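Peroxisomal membrane protein PEX15 (Saccharomyces cerevisiae, PDB 5VXV) anchors the AAA-ATPase peroxins PEX1 and PEX6 to the peroxisomal membrane, supporting the complex that extracts the receptor PEX5; this chain is part of its predicted cytoplasmic region. Local coordinates at residues 129-134 with 178-183; 141-146 with 188-193; 145-150 with 198-203. All coordinates share one frame; numbering follows the deposited sequence. Where two conformers were deposited one is given.

Interaction 1: 129-134 with 178-183; sequences FIFVYI and LPKLSP
Ile134 has CG1 set between its backbone N and carbonyl carbon (chi1 65°), and this swings CD1 out from helix 112-136 to rest on Lys180 CB at 3.8 Å. One turn earlier, Ile130 is turned differently: CG1 lies beside the backbone N (chi1 -69°), which leaves CG2 anti to that N, and it is this branch that enters the contact. Ile130 CG2 meets Leu181 CD1 at 3.9 Å and also touches Leu178 CD1 at 3.8 Å, the Ile130 and Leu178 side chains running at about a right angle to one another. The other methyl of Leu178, CD2, lies 3.9 Å from Phe131 CB. Leu178 was modelled in two conformers, and its contacts hold for one of them.

Segment 178-183 holds the short link after helix 168-177 and the first residues of helix 181-187. Leu178 is the first residue to leave the preceding helix, and a type I beta turn from Leu178 to Leu181 carries the chain round, closed by Leu181 N bonding to Leu178 O at 2.9 Å. The turn puts both leucines and the base of Lys180 against one flank of helix 112-136, so a helix-to-helix corner of this all-alpha domain is docked on the long helix by apolar contact, with no hydrogen bond crossing between the segments.

Toward the surface the packing changes character. Lys180 is stretched out beyond CG, and its methylene CD passes 3.9 Å from Phe131 CE1 on a slanting approach to the ring; CD and CE both come near that one ring atom. Deeper in, Ile130 also rests on Leu149 of helix 143-161, while Leu181 leans back on Leu174 and Cys175 of helix 168-177. The side chain of Thr184 is hydrogen-bonded through OG1 to Lys180 O.

Interaction 2: 141-146 with 188-193; sequences IDVVGL and LYLSKD
Leu188 and Ile141 meet at about a right angle, the CD1 methyl of Leu188 settling 3.7 Å from Ile141 CG2. With Leu188 CG beside its backbone N (chi1 -61°), the branched end leans over the start of helix 143-161. There CD1 also comes to 4.4 Å from Leu146 CD2, so one methyl serves both a residue just before the helix and one in its first turn. The root of the same side chain, Leu188 CB, stands 4.1 Å from Val143 CG2.

Val143 divides its two methyls between Leu188 and Leu190: CG1, anti to the backbone N (chi1 164°), points at Leu190, and CG2 faces Leu188. The approach of Val143 CG1 to Leu190 CD2, 3.4 Å, is tighter than usual for two carbons, but Val143 was modelled in two conformers and this closeness is doubtful. Leu190 CD2 also reaches Val144 CG2, at 3.9 Å, the two side chains again crossing nearly square, so that neighbouring valines of the helix share one methyl. No hydrogen bond joins the segments; the contact lies near the surface, and Ile196 at the start of helix 196-217 packs on Val143, Leu146 and Leu188.

The helix start itself is fixed by Asp142. Its OD1 accepts from Gly145 N at 3.0 Å with a nearly straight N-H line, 168°, the donor standing well above the carboxylate plane, while the main-chain Leu146 N bonds to Asp142 O at 2.8 Å. Asp142 N is in turn hydrogen-bonded to Tyr133 OH of helix 112-136. What faces the loop is therefore a helix N-terminus with an aspartate N-cap, and the loop carries a classic beta bulge at Leu190 and Ser191, opposite the short strand 194-195.

Interaction 3: 145-150 with 198-203; sequences GLQELI and DAILNS
The flat carboxamide of Gln147 offers one face to Ala199: the methyl CB lies almost directly over NE2, at 3.5 Å, and at 4.0 Å from CD. The same face is met at its oxygen end by Leu190, whose CD1 sits above OE1, so two apolar carbons line that side of the amide. Off the NE2 end stands Ser203 OG, 4.3 Å from NE2, a distance at which the two polar atoms neighbour each other without being bonded. The amide gets this far because the glutamine is fully stretched, CG lying opposite its own backbone N (chi1 -180°) and the chain staying extended beyond it.

A second, purely apolar contact lies deeper. Ile200 sends CD1 into the branch point of Ile150, 3.6 Å from CG2 and 3.7 Å from CB, the two side chains crossing at about a right angle. Ile200 is backed by Tyr171 of helix 168-177.

Helices 143-161 and 196-217 run in broadly the same direction here, at a crossing angle of -38° between the short segments and a closest axial approach of 10.4 Å. The nearest backbones are those of Gln147 and Ile200, and these two side chains extend to bridge the gap, at an ordinary packing angle within an all-alpha domain.

Glu151 OE2, one turn along from Gln147, is hydrogen-bonded to Gln147 NE2 and to Ser203 OG; Ala199 O is a second possible acceptor for the serine. The chemistry therefore implies an indirect polar link, in which one carboxylate oxygen shared by the two helices would fix the amide's rotation, with its negative charge probably favouring NE2 on that side, while methyl groups supply the direct contact.

Overall arrangement
Helix 143-161 ties the three contacts together: interactions 2 and 3 both use it, sharing Gly145 and Leu146, and interaction 1 leans on it from helix 112-136. Centres of interactions 2 and 3 are about 9 Å apart, while interaction 1 lies about 14 Å and 13 Å from them. Between interactions 1 and 3, Ile130 CD1 packs on Ile150 CD1 at 3.6 Å; between 1 and 2, Ile134 CG2 lies 4.1 Å from Leu146 CD2. Leu190 packs against Ala199, joining 2 to 3. All lie on the same side of the chain's centre, forming one continuous, mainly apolar packing region.

Interaction 1: 129-134 with 178-183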
ATOM      1  N   PHE A 129       4.720   7.066  -9.119  1.00 13.14           N
ATOM      2  CA  PHE A 129       5.740   6.133  -8.657  1.00 12.14           C
ATOM      3  C   PHE A 129       5.883   4.953  -9.606  1.00 13.15           C
ATOM      4  O   PHE A 129       6.997   4.463  -9.829  1.00 13.19           O
ATOM      5  CB  PHE A 129       5.433   5.614  -7.258  1.00 13.12           C
ATOM      6  CG  PHE A 129       6.356   4.517  -6.846  1.00 15.08           C
ATOM      7  CD1 PHE A 129       7.651   4.808  -6.455  1.00 15.90           C
ATOM      8  CD2 PHE A 129       5.963   3.193  -6.917  1.00 15.74           C
ATOM      9  CE1 PHE A 129       8.523   3.806  -6.115  1.00 16.61           C
ATOM     10  CE2 PHE A 129       6.834   2.185  -6.574  1.00 14.88           C
ATOM     11  CZ  PHE A 129       8.116   2.493  -6.176  1.00 15.82           C
ATOM     12  N   ILE A 130       4.769   4.458 -10.149  1.00 14.32           N
ATOM     13  CA  ILE A 130       4.842   3.345 -11.092  1.00 14.76           C
ATOM     14  C   ILE A 130       5.760   3.701 -12.255  1.00 15.88           C
ATOM     15  O   ILE A 130       6.583   2.884 -12.686  1.00 15.69           O
ATOM     16  CB  ILE A 130       3.431   2.952 -11.569  1.00 14.43           C
ATOM     17  CG1 ILE A 130       2.646   2.314 -10.419  1.00 14.25           C
ATOM     18  CG2 ILE A 130       3.505   1.973 -12.739  1.00 15.48           C
ATOM     19  CD1 ILE A 130       1.157   2.197 -10.677  1.00 16.47           C
ATOM     20  N   PHE A 131       5.645   4.925 -12.776  1.00 16.05           N
ATOM     21  CA  PHE A 131       6.526   5.344 -13.862  1.00 15.97           C
ATOM     22  C   PHE A 131       7.980   5.342 -13.411  1.00 16.32           C
ATOM     23  O   PHE A 131       8.866   4.862 -14.129  1.00 16.42           O
ATOM     24  CB  PHE A 131       6.130   6.730 -14.373  1.00 16.82           C
ATOM     25  CG  PHE A 131       7.058   7.268 -15.431  1.00 17.73           C
ATOM     26  CD1 PHE A 131       6.831   7.002 -16.769  1.00 18.40           C
ATOM     27  CD2 PHE A 131       8.166   8.023 -15.085  1.00 19.71           C
ATOM     28  CE1 PHE A 131       7.684   7.482 -17.743  1.00 19.16           C
ATOM     29  CE2 PHE A 131       9.025   8.505 -16.058  1.00 20.49           C
ATOM     30  CZ  PHE A 131       8.781   8.234 -17.389  1.00 20.53           C
ATOM     31  N   VAL A 132       8.249   5.899 -12.227  1.00 15.57           N
ATOM     32  CA  VAL A 132       9.609   5.895 -11.695  1.00 15.29           C
ATOM     33  C   VAL A 132      10.137   4.469 -11.614  1.00 15.86           C
ATOM     34  O   VAL A 132      11.272   4.184 -12.012  1.00 15.79           O
ATOM     35  CB  VAL A 132       9.653   6.588 -10.320  1.00 16.59           C
ATOM     36  CG1 VAL A 132      11.018   6.392  -9.653  1.00 18.00           C
ATOM     37  CG2 VAL A 132       9.353   8.072 -10.464  1.00 17.96           C
ATOM     38  N   TYR A 133       9.319   3.551 -11.095  1.00 15.53           N
ATOM     39  CA  TYR A 133       9.805   2.199 -10.849  1.00 16.02           C
ATOM     40  C   TYR A 133      10.138   1.483 -12.153  1.00 15.51           C
ATOM     41  O   TYR A 133      11.218   0.898 -12.288  1.00 16.81           O
ATOM     42  CB  TYR A 133       8.783   1.392 -10.047  1.00 15.74           C
ATOM     43  CG  TYR A 133       9.312   0.019  -9.702  1.00 14.73           C
ATOM     44  CD1 TYR A 133      10.162  -0.167  -8.622  1.00 14.77           C
ATOM     45  CD2 TYR A 133       8.996  -1.081 -10.480  1.00 13.85           C
ATOM     46  CE1 TYR A 133      10.667  -1.415  -8.315  1.00 15.38           C
ATOM     47  CE2 TYR A 133       9.495  -2.333 -10.185  1.00 14.66           C
ATOM     48  CZ  TYR A 133      10.333  -2.495  -9.104  1.00 15.43           C
ATOM     49  OH  TYR A 133      10.831  -3.743  -8.815  1.00 16.84           O
ATOM     50  N   ILE A 134       9.222   1.506 -13.126  1.00 14.22           N
ATOM     51  CA  ILE A 134       9.449   0.734 -14.344  1.00 15.70           C
ATOM     52  C   ILE A 134      10.534   1.359 -15.212  1.00 17.12           C
ATOM     53  O   ILE A 134      11.083   0.682 -16.089  1.00 20.00           O
ATOM     54  CB  ILE A 134       8.144   0.555 -15.147  1.00 15.13           C
ATOM     55  CG1 ILE A 134       7.621   1.896 -15.676  1.00 16.14           C
ATOM     56  CG2 ILE A 134       7.094  -0.145 -14.286  1.00 16.18           C
ATOM     57  CD1 ILE A 134       6.421   1.766 -16.598  1.00 18.34           C
ATOM     58  N   LEU A 178      -0.055   6.053 -18.719  1.00 21.31           N
ATOM     59  CA  LEU A 178       1.335   5.635 -18.534  0.63 21.40           C
ATOM     60  C   LEU A 178       1.708   4.758 -19.720  1.00 18.98           C
ATOM     61  O   LEU A 178       1.702   3.523 -19.624  1.00 17.59           O
ATOM     62  CB  LEU A 178       1.534   4.889 -17.214  0.63 22.09           C
ATOM     63  CG  LEU A 178       1.553   5.694 -15.909  0.63 22.32           C
ATOM     64  CD1 LEU A 178       1.888   4.768 -14.750  0.63 20.24           C
ATOM     65  CD2 LEU A 178       2.542   6.852 -15.963  0.63 26.76           C
ATOM     66  N   PRO A 179       2.032   5.367 -20.866  1.00 17.97           N
ATOM     67  CA  PRO A 179       2.250   4.569 -22.088  1.00 19.41           C
ATOM     68  C   PRO A 179       3.357   3.535 -21.980  1.00 19.40           C
ATOM     69  O   PRO A 179       3.339   2.560 -22.741  1.00 21.70           O
ATOM     70  CB  PRO A 179       2.577   5.632 -23.146  1.00 22.33           C
ATOM     71  CG  PRO A 179       1.954   6.883 -22.624  1.00 21.38           C
ATOM     72  CD  PRO A 179       2.105   6.812 -21.138  1.00 19.39           C
ATOM     73  N   LYS A 180       4.324   3.708 -21.077  1.00 19.62           N
ATOM     74  CA  LYS A 180       5.371   2.705 -20.911  1.00 23.52           C
ATOM     75  C   LYS A 180       4.879   1.438 -20.226  1.00 22.03           C
ATOM     76  O   LYS A 180       5.611   0.443 -20.213  1.00 22.58           O
ATOM     77  CB  LYS A 180       6.538   3.273 -20.097  1.00 28.84           C
ATOM     78  CG  LYS A 180       7.488   4.177 -20.862  1.00 35.61           C
ATOM     79  CD  LYS A 180       8.703   4.518 -20.006  1.00 39.68           C
ATOM     80  CE  LYS A 180       9.613   5.527 -20.686  1.00 44.81           C
ATOM     81  NZ  LYS A 180      10.889   5.724 -19.945  1.00 48.14           N
ATOM     82  N   LEU A 181       3.668   1.441 -19.665  1.00 18.29           N
ATOM     83  CA  LEU A 181       3.292   0.389 -18.724  1.00 16.79           C
ATOM     84  C   LEU A 181       2.987  -0.931 -19.425  1.00 16.15           C
ATOM     85  O   LEU A 181       3.561  -1.970 -19.083  1.00 16.07           O
ATOM     86  CB  LEU A 181       2.094   0.833 -17.884  1.00 16.00           C
ATOM     87  CG  LEU A 181       1.716  -0.129 -16.754  1.00 15.47           C
ATOM     88  CD1 LEU A 181       2.884  -0.358 -15.797  1.00 14.88           C
ATOM     89  CD2 LEU A 181       0.509   0.396 -15.998  1.00 17.50           C
ATOM     90  N   SER A 182       2.063  -0.925 -20.385  1.00 17.06           N
ATOM     91  CA  SER A 182       1.710  -2.176 -21.050  1.00 17.03           C
ATOM     92  C   SER A 182       2.924  -2.841 -21.686  1.00 17.87           C
ATOM     93  O   SER A 182       3.103  -4.056 -21.500  1.00 16.18           O
ATOM     94  CB  SER A 182       0.599  -1.931 -22.076  1.00 18.57           C
ATOM     95  OG  SER A 182       0.301  -3.120 -22.790  1.00 21.39           O
ATOM     96  N   PRO A 183       3.785  -2.134 -22.428  1.00 20.41           N
ATOM     97  CA  PRO A 183       5.005  -2.787 -22.938  1.00 23.63           C
ATOM     98  C   PRO A 183       5.828  -3.465 -21.854  1.00 22.12           C
ATOM     99  O   PRO A 183       6.282  -4.600 -22.045  1.00 22.28           O
ATOM    100  CB  PRO A 183       5.766  -1.627 -23.594  1.00 25.92           C
ATOM    101  CG  PRO A 183       4.723  -0.640 -23.955  1.00 25.38           C
ATOM    102  CD  PRO A 183       3.657  -0.747 -22.909  1.00 22.29           C
TER

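Interaction 2: 141-146 with 188-193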
ATOM      1  N   ILE A 141      13.585  -5.681 -12.454  1.00 17.32           N
ATOM      2  CA  ILE A 141      12.213  -5.556 -11.963  1.00 17.22           C
ATOM      3  C   ILE A 141      11.879  -6.709 -11.026  1.00 17.23           C
ATOM      4  O   ILE A 141      12.182  -7.874 -11.312  1.00 18.80           O
ATOM      5  CB  ILE A 141      11.212  -5.519 -13.135  1.00 17.17           C
ATOM      6  CG1 ILE A 141      11.453  -4.301 -14.033  1.00 16.69           C
ATOM      7  CG2 ILE A 141       9.769  -5.531 -12.609  1.00 17.94           C
ATOM      8  CD1 ILE A 141      11.010  -2.971 -13.446  1.00 17.36           C
ATOM      9  N   ASP A 142      11.223  -6.379  -9.913  1.00 16.31           N
ATOM     10  CA  ASP A 142      10.579  -7.357  -9.033  1.00 15.25           C
ATOM     11  C   ASP A 142       9.210  -7.665  -9.628  1.00 16.17           C
ATOM     12  O   ASP A 142       8.252  -6.912  -9.439  1.00 17.15           O
ATOM     13  CB  ASP A 142      10.476  -6.800  -7.616  1.00 14.18           C
ATOM     14  CG  ASP A 142       9.740  -7.725  -6.661  1.00 16.69           C
ATOM     15  OD1 ASP A 142       9.251  -8.791  -7.085  1.00 18.32           O
ATOM     16  OD2 ASP A 142       9.644  -7.365  -5.470  1.00 19.16           O
ATOM     17  N   VAL A 143       9.121  -8.781 -10.353  0.53 16.68           N
ATOM     18  CA  VAL A 143       7.916  -9.093 -11.122  0.53 16.37           C
ATOM     19  C   VAL A 143       6.717  -9.263 -10.195  0.53 15.97           C
ATOM     20  O   VAL A 143       5.640  -8.704 -10.436  0.53 15.54           O
ATOM     21  CB  VAL A 143       8.155 -10.345 -11.988  0.53 17.42           C
ATOM     22  CG1 VAL A 143       6.847 -10.933 -12.501  0.53 16.59           C
ATOM     23  CG2 VAL A 143       9.068 -10.004 -13.157  0.53 19.03           C
ATOM     24  N   VAL A 144       6.884 -10.035  -9.121  1.00 16.31           N
ATOM     25  CA  VAL A 144       5.765 -10.303  -8.219  1.00 17.95           C
ATOM     26  C   VAL A 144       5.363  -9.035  -7.477  1.00 16.73           C
ATOM     27  O   VAL A 144       4.170  -8.743  -7.318  1.00 15.87           O
ATOM     28  CB  VAL A 144       6.117 -11.445  -7.249  1.00 20.59           C
ATOM     29  CG1 VAL A 144       4.997 -11.652  -6.229  1.00 23.46           C
ATOM     30  CG2 VAL A 144       6.362 -12.727  -8.023  1.00 19.90           C
ATOM     31  N   GLY A 145       6.342  -8.262  -7.013  1.00 15.60           N
ATOM     32  CA  GLY A 145       6.026  -7.009  -6.349  1.00 15.11           C
ATOM     33  C   GLY A 145       5.327  -6.027  -7.267  1.00 14.88           C
ATOM     34  O   GLY A 145       4.439  -5.284  -6.838  1.00 13.62           O
ATOM     35  N   LEU A 146       5.718  -6.007  -8.545  1.00 14.87           N
ATOM     36  CA  LEU A 146       5.097  -5.087  -9.494  1.00 12.90           C
ATOM     37  C   LEU A 146       3.661  -5.496  -9.798  1.00 12.83           C
ATOM     38  O   LEU A 146       2.770  -4.640  -9.851  1.00 13.23           O
ATOM     39  CB  LEU A 146       5.926  -5.013 -10.777  1.00 13.26           C
ATOM     40  CG  LEU A 146       5.394  -4.082 -11.870  1.00 12.91           C
ATOM     41  CD1 LEU A 146       5.137  -2.680 -11.336  1.00 14.85           C
ATOM     42  CD2 LEU A 146       6.371  -4.034 -13.035  1.00 13.00           C
ATOM     43  N   LEU A 188       7.365  -8.960 -19.173  1.00 17.80           N
ATOM     44  CA  LEU A 188       7.843  -9.583 -17.949  1.00 17.36           C
ATOM     45  C   LEU A 188       6.906 -10.722 -17.577  1.00 16.91           C
ATOM     46  O   LEU A 188       5.682 -10.587 -17.681  1.00 18.04           O
ATOM     47  CB  LEU A 188       7.916  -8.564 -16.812  1.00 19.06           C
ATOM     48  CG  LEU A 188       8.854  -7.383 -17.059  1.00 24.29           C
ATOM     49  CD1 LEU A 188       8.590  -6.285 -16.046  1.00 26.16           C
ATOM     50  CD2 LEU A 188      10.305  -7.831 -17.004  1.00 28.28           C
ATOM     51  N   TYR A 189       7.478 -11.840 -17.137  1.00 17.70           N
ATOM     52  CA  TYR A 189       6.736 -13.085 -17.010  1.00 18.47           C
ATOM     53  C   TYR A 189       6.750 -13.594 -15.578  1.00 19.36           C
ATOM     54  O   TYR A 189       7.806 -13.658 -14.939  1.00 19.82           O
ATOM     55  CB  TYR A 189       7.302 -14.138 -17.960  1.00 20.17           C
ATOM     56  CG  TYR A 189       7.039 -13.780 -19.399  1.00 22.68           C
ATOM     57  CD1 TYR A 189       5.834 -14.110 -20.001  1.00 23.04           C
ATOM     58  CD2 TYR A 189       7.976 -13.080 -20.143  1.00 25.94           C
ATOM     59  CE1 TYR A 189       5.579 -13.772 -21.313  1.00 24.06           C
ATOM     60  CE2 TYR A 189       7.728 -12.738 -21.457  1.00 28.28           C
ATOM     61  CZ  TYR A 189       6.526 -13.084 -22.035  1.00 28.85           C
ATOM     62  OH  TYR A 189       6.273 -12.747 -23.344  1.00 33.18           O
ATOM     63  N   LEU A 190       5.562 -13.950 -15.087  1.00 17.80           N
ATOM     64  CA  LEU A 190       5.426 -14.667 -13.828  1.00 19.91           C
ATOM     65  C   LEU A 190       5.671 -16.156 -14.012  1.00 21.70           C
ATOM     66  O   LEU A 190       6.151 -16.825 -13.091  1.00 22.34           O
ATOM     67  CB  LEU A 190       4.030 -14.423 -13.256  1.00 20.18           C
ATOM     68  CG  LEU A 190       3.794 -12.985 -12.797  1.00 24.11           C
ATOM     69  CD1 LEU A 190       2.340 -12.578 -12.953  1.00 25.65           C
ATOM     70  CD2 LEU A 190       4.240 -12.830 -11.352  1.00 25.03           C
ATOM     71  N   SER A 191       5.344 -16.677 -15.189  1.00 21.46           N
ATOM     72  CA  SER A 191       5.613 -18.057 -15.566  1.00 22.47           C
ATOM     73  C   SER A 191       5.620 -18.107 -17.086  1.00 21.40           C
ATOM     74  O   SER A 191       5.336 -17.111 -17.755  1.00 19.35           O
ATOM     75  CB  SER A 191       4.577 -19.016 -14.971  1.00 25.46           C
ATOM     76  OG  SER A 191       3.263 -18.650 -15.359  1.00 26.13           O
ATOM     77  N   LYS A 192       5.954 -19.274 -17.631  1.00 22.98           N
ATOM     78  CA  LYS A 192       6.004 -19.411 -19.079  1.00 22.62           C
ATOM     79  C   LYS A 192       4.665 -19.020 -19.691  1.00 23.58           C
ATOM     80  O   LYS A 192       3.612 -19.529 -19.297  1.00 24.42           O
ATOM     81  CB  LYS A 192       6.369 -20.841 -19.478  1.00 22.60           C
ATOM     82  CG  LYS A 192       6.584 -21.003 -20.978  1.00 25.75           C
ATOM     83  CD  LYS A 192       7.028 -22.408 -21.349  1.00 31.25           C
ATOM     84  CE  LYS A 192       7.181 -22.554 -22.855  1.00 35.49           C
ATOM     85  N   ASP A 193       4.712 -18.099 -20.651  1.00 22.59           N
ATOM     86  CA  ASP A 193       3.536 -17.654 -21.395  1.00 22.39           C
ATOM     87  C   ASP A 193       2.499 -16.962 -20.512  1.00 20.50           C
ATOM     88  O   ASP A 193       1.339 -16.830 -20.913  1.00 21.11           O
ATOM     89  CB  ASP A 193       2.885 -18.825 -22.146  1.00 22.31           C
ATOM     90  CG  ASP A 193       3.806 -19.433 -23.182  1.00 24.85           C
ATOM     91  OD1 ASP A 193       4.691 -18.706 -23.684  1.00 27.03           O
ATOM     92  OD2 ASP A 193       3.651 -20.634 -23.501  1.00 25.04           O
TER

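Interaction 3: 145-150 with 198-203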
ATOM      1  N   GLY A 145       6.342  -8.262  -7.013  1.00 15.60           N
ATOM      2  CA  GLY A 145       6.026  -7.009  -6.349  1.00 15.11           C
ATOM      3  C   GLY A 145       5.327  -6.027  -7.267  1.00 14.88           C
ATOM      4  O   GLY A 145       4.439  -5.284  -6.838  1.00 13.62           O
ATOM      5  N   LEU A 146       5.718  -6.007  -8.545  1.00 14.87           N
ATOM      6  CA  LEU A 146       5.097  -5.087  -9.494  1.00 12.90           C
ATOM      7  C   LEU A 146       3.661  -5.496  -9.798  1.00 12.83           C
ATOM      8  O   LEU A 146       2.770  -4.640  -9.851  1.00 13.23           O
ATOM      9  CB  LEU A 146       5.926  -5.013 -10.777  1.00 13.26           C
ATOM     10  CG  LEU A 146       5.394  -4.082 -11.870  1.00 12.91           C
ATOM     11  CD1 LEU A 146       5.137  -2.680 -11.336  1.00 14.85           C
ATOM     12  CD2 LEU A 146       6.371  -4.034 -13.035  1.00 13.00           C
ATOM     13  N   GLN A 147       3.406  -6.795  -9.984  1.00 13.12           N
ATOM     14  CA  GLN A 147       2.027  -7.256 -10.115  1.00 13.65           C
ATOM     15  C   GLN A 147       1.194  -6.799  -8.925  1.00 12.66           C
ATOM     16  O   GLN A 147       0.084  -6.285  -9.090  1.00 13.38           O
ATOM     17  CB  GLN A 147       1.967  -8.781 -10.243  1.00 15.70           C
ATOM     18  CG  GLN A 147       0.534  -9.303 -10.389  1.00 18.09           C
ATOM     19  CD  GLN A 147       0.426 -10.814 -10.324  1.00 23.73           C
ATOM     20  OE1 GLN A 147       1.415 -11.516 -10.129  1.00 27.02           O
ATOM     21  NE2 GLN A 147      -0.792 -11.319 -10.479  1.00 25.00           N
ATOM     22  N   GLU A 148       1.722  -6.977  -7.711  1.00 12.77           N
ATOM     23  CA  GLU A 148       0.976  -6.583  -6.520  1.00 13.31           C
ATOM     24  C   GLU A 148       0.701  -5.086  -6.516  1.00 12.88           C
ATOM     25  O   GLU A 148      -0.397  -4.648  -6.151  1.00 13.79           O
ATOM     26  CB  GLU A 148       1.739  -6.990  -5.256  1.00 16.03           C
ATOM     27  CG  GLU A 148       0.991  -6.680  -3.958  1.00 19.78           C
ATOM     28  CD  GLU A 148       1.735  -7.137  -2.715  1.00 25.91           C
ATOM     29  OE1 GLU A 148       2.813  -6.584  -2.417  1.00 24.44           O
ATOM     30  OE2 GLU A 148       1.238  -8.057  -2.032  1.00 32.24           O
ATOM     31  N   LEU A 149       1.692  -4.285  -6.912  1.00 12.11           N
ATOM     32  CA  LEU A 149       1.532  -2.835  -6.924  1.00 13.39           C
ATOM     33  C   LEU A 149       0.394  -2.416  -7.850  1.00 14.22           C
ATOM     34  O   LEU A 149      -0.453  -1.591  -7.483  1.00 13.37           O
ATOM     35  CB  LEU A 149       2.847  -2.176  -7.344  1.00 13.67           C
ATOM     36  CG  LEU A 149       2.824  -0.663  -7.567  1.00 13.47           C
ATOM     37  CD1 LEU A 149       2.437   0.069  -6.291  1.00 16.21           C
ATOM     38  CD2 LEU A 149       4.176  -0.191  -8.078  1.00 14.43           C
ATOM     39  N   ILE A 150       0.355  -2.972  -9.061  1.00 13.43           N
ATOM     40  CA  ILE A 150      -0.703  -2.601  -9.993  1.00 12.93           C
ATOM     41  C   ILE A 150      -2.053  -3.073  -9.472  1.00 13.01           C
ATOM     42  O   ILE A 150      -3.069  -2.383  -9.624  1.00 13.22           O
ATOM     43  CB  ILE A 150      -0.411  -3.158 -11.399  1.00 14.69           C
ATOM     44  CG1 ILE A 150       0.968  -2.698 -11.889  1.00 15.70           C
ATOM     45  CG2 ILE A 150      -1.493  -2.716 -12.379  1.00 15.03           C
ATOM     46  CD1 ILE A 150       1.155  -1.190 -11.940  1.00 16.43           C
ATOM     47  N   ASP A 198      -0.950 -10.384 -18.515  1.00 14.36           N
ATOM     48  CA  ASP A 198      -1.858 -11.527 -18.535  1.00 16.77           C
ATOM     49  C   ASP A 198      -2.437 -11.781 -17.148  1.00 15.85           C
ATOM     50  O   ASP A 198      -3.649 -11.964 -16.988  1.00 15.04           O
ATOM     51  CB  ASP A 198      -1.133 -12.778 -19.037  1.00 20.32           C
ATOM     52  CG  ASP A 198      -0.631 -12.642 -20.463  1.00 22.47           C
ATOM     53  OD1 ASP A 198      -1.216 -11.856 -21.240  1.00 22.33           O
ATOM     54  OD2 ASP A 198       0.354 -13.336 -20.809  1.00 21.93           O
ATOM     55  N   ALA A 199      -1.576 -11.785 -16.129  1.00 15.15           N
ATOM     56  CA  ALA A 199      -2.023 -12.109 -14.779  1.00 15.46           C
ATOM     57  C   ALA A 199      -2.989 -11.059 -14.244  1.00 14.42           C
ATOM     58  O   ALA A 199      -3.995 -11.402 -13.612  1.00 14.90           O
ATOM     59  CB  ALA A 199      -0.816 -12.248 -13.853  1.00 15.52           C
ATOM     60  N   ILE A 200      -2.700  -9.776 -14.477  1.00 13.92           N
ATOM     61  CA  ILE A 200      -3.574  -8.716 -13.981  1.00 15.06           C
ATOM     62  C   ILE A 200      -4.950  -8.824 -14.623  1.00 14.81           C
ATOM     63  O   ILE A 200      -5.982  -8.721 -13.948  1.00 14.78           O
ATOM     64  CB  ILE A 200      -2.938  -7.337 -14.232  1.00 15.60           C
ATOM     65  CG1 ILE A 200      -1.688  -7.176 -13.366  1.00 16.66           C
ATOM     66  CG2 ILE A 200      -3.932  -6.211 -13.940  1.00 17.53           C
ATOM     67  CD1 ILE A 200      -0.840  -5.980 -13.725  1.00 19.32           C
ATOM     68  N   LEU A 201      -4.992  -9.022 -15.942  1.00 15.06           N
ATOM     69  CA  LEU A 201      -6.280  -9.133 -16.619  1.00 14.70           C
ATOM     70  C   LEU A 201      -7.057 -10.347 -16.123  1.00 15.78           C
ATOM     71  O   LEU A 201      -8.281 -10.282 -15.959  1.00 14.91           O
ATOM     72  CB  LEU A 201      -6.073  -9.195 -18.133  1.00 14.78           C
ATOM     73  CG  LEU A 201      -5.521  -7.905 -18.746  1.00 16.18           C
ATOM     74  CD1 LEU A 201      -4.998  -8.154 -20.152  1.00 15.82           C
ATOM     75  CD2 LEU A 201      -6.585  -6.815 -18.759  1.00 17.81           C
ATOM     76  N   ASN A 202      -6.363 -11.458 -15.866  1.00 16.03           N
ATOM     77  CA  ASN A 202      -7.027 -12.627 -15.297  1.00 16.28           C
ATOM     78  C   ASN A 202      -7.566 -12.323 -13.905  1.00 15.14           C
ATOM     79  O   ASN A 202      -8.685 -12.725 -13.560  1.00 15.59           O
ATOM     80  CB  ASN A 202      -6.061 -13.811 -15.252  1.00 20.39           C
ATOM     81  CG  ASN A 202      -6.714 -15.074 -14.723  1.00 26.67           C
ATOM     82  OD1 ASN A 202      -7.559 -15.673 -15.389  1.00 31.11           O
ATOM     83  ND2 ASN A 202      -6.320 -15.489 -13.525  1.00 27.70           N
ATOM     84  N   SER A 203      -6.784 -11.611 -13.089  1.00 14.24           N
ATOM     85  CA  SER A 203      -7.257 -11.231 -11.762  1.00 14.44           C
ATOM     86  C   SER A 203      -8.505 -10.361 -11.850  1.00 14.99           C
ATOM     87  O   SER A 203      -9.437 -10.521 -11.055  1.00 15.68           O
ATOM     88  CB  SER A 203      -6.155 -10.503 -10.993  1.00 15.20           C
ATOM     89  OG  SER A 203      -5.067 -11.367 -10.716  1.00 17.98           O
TER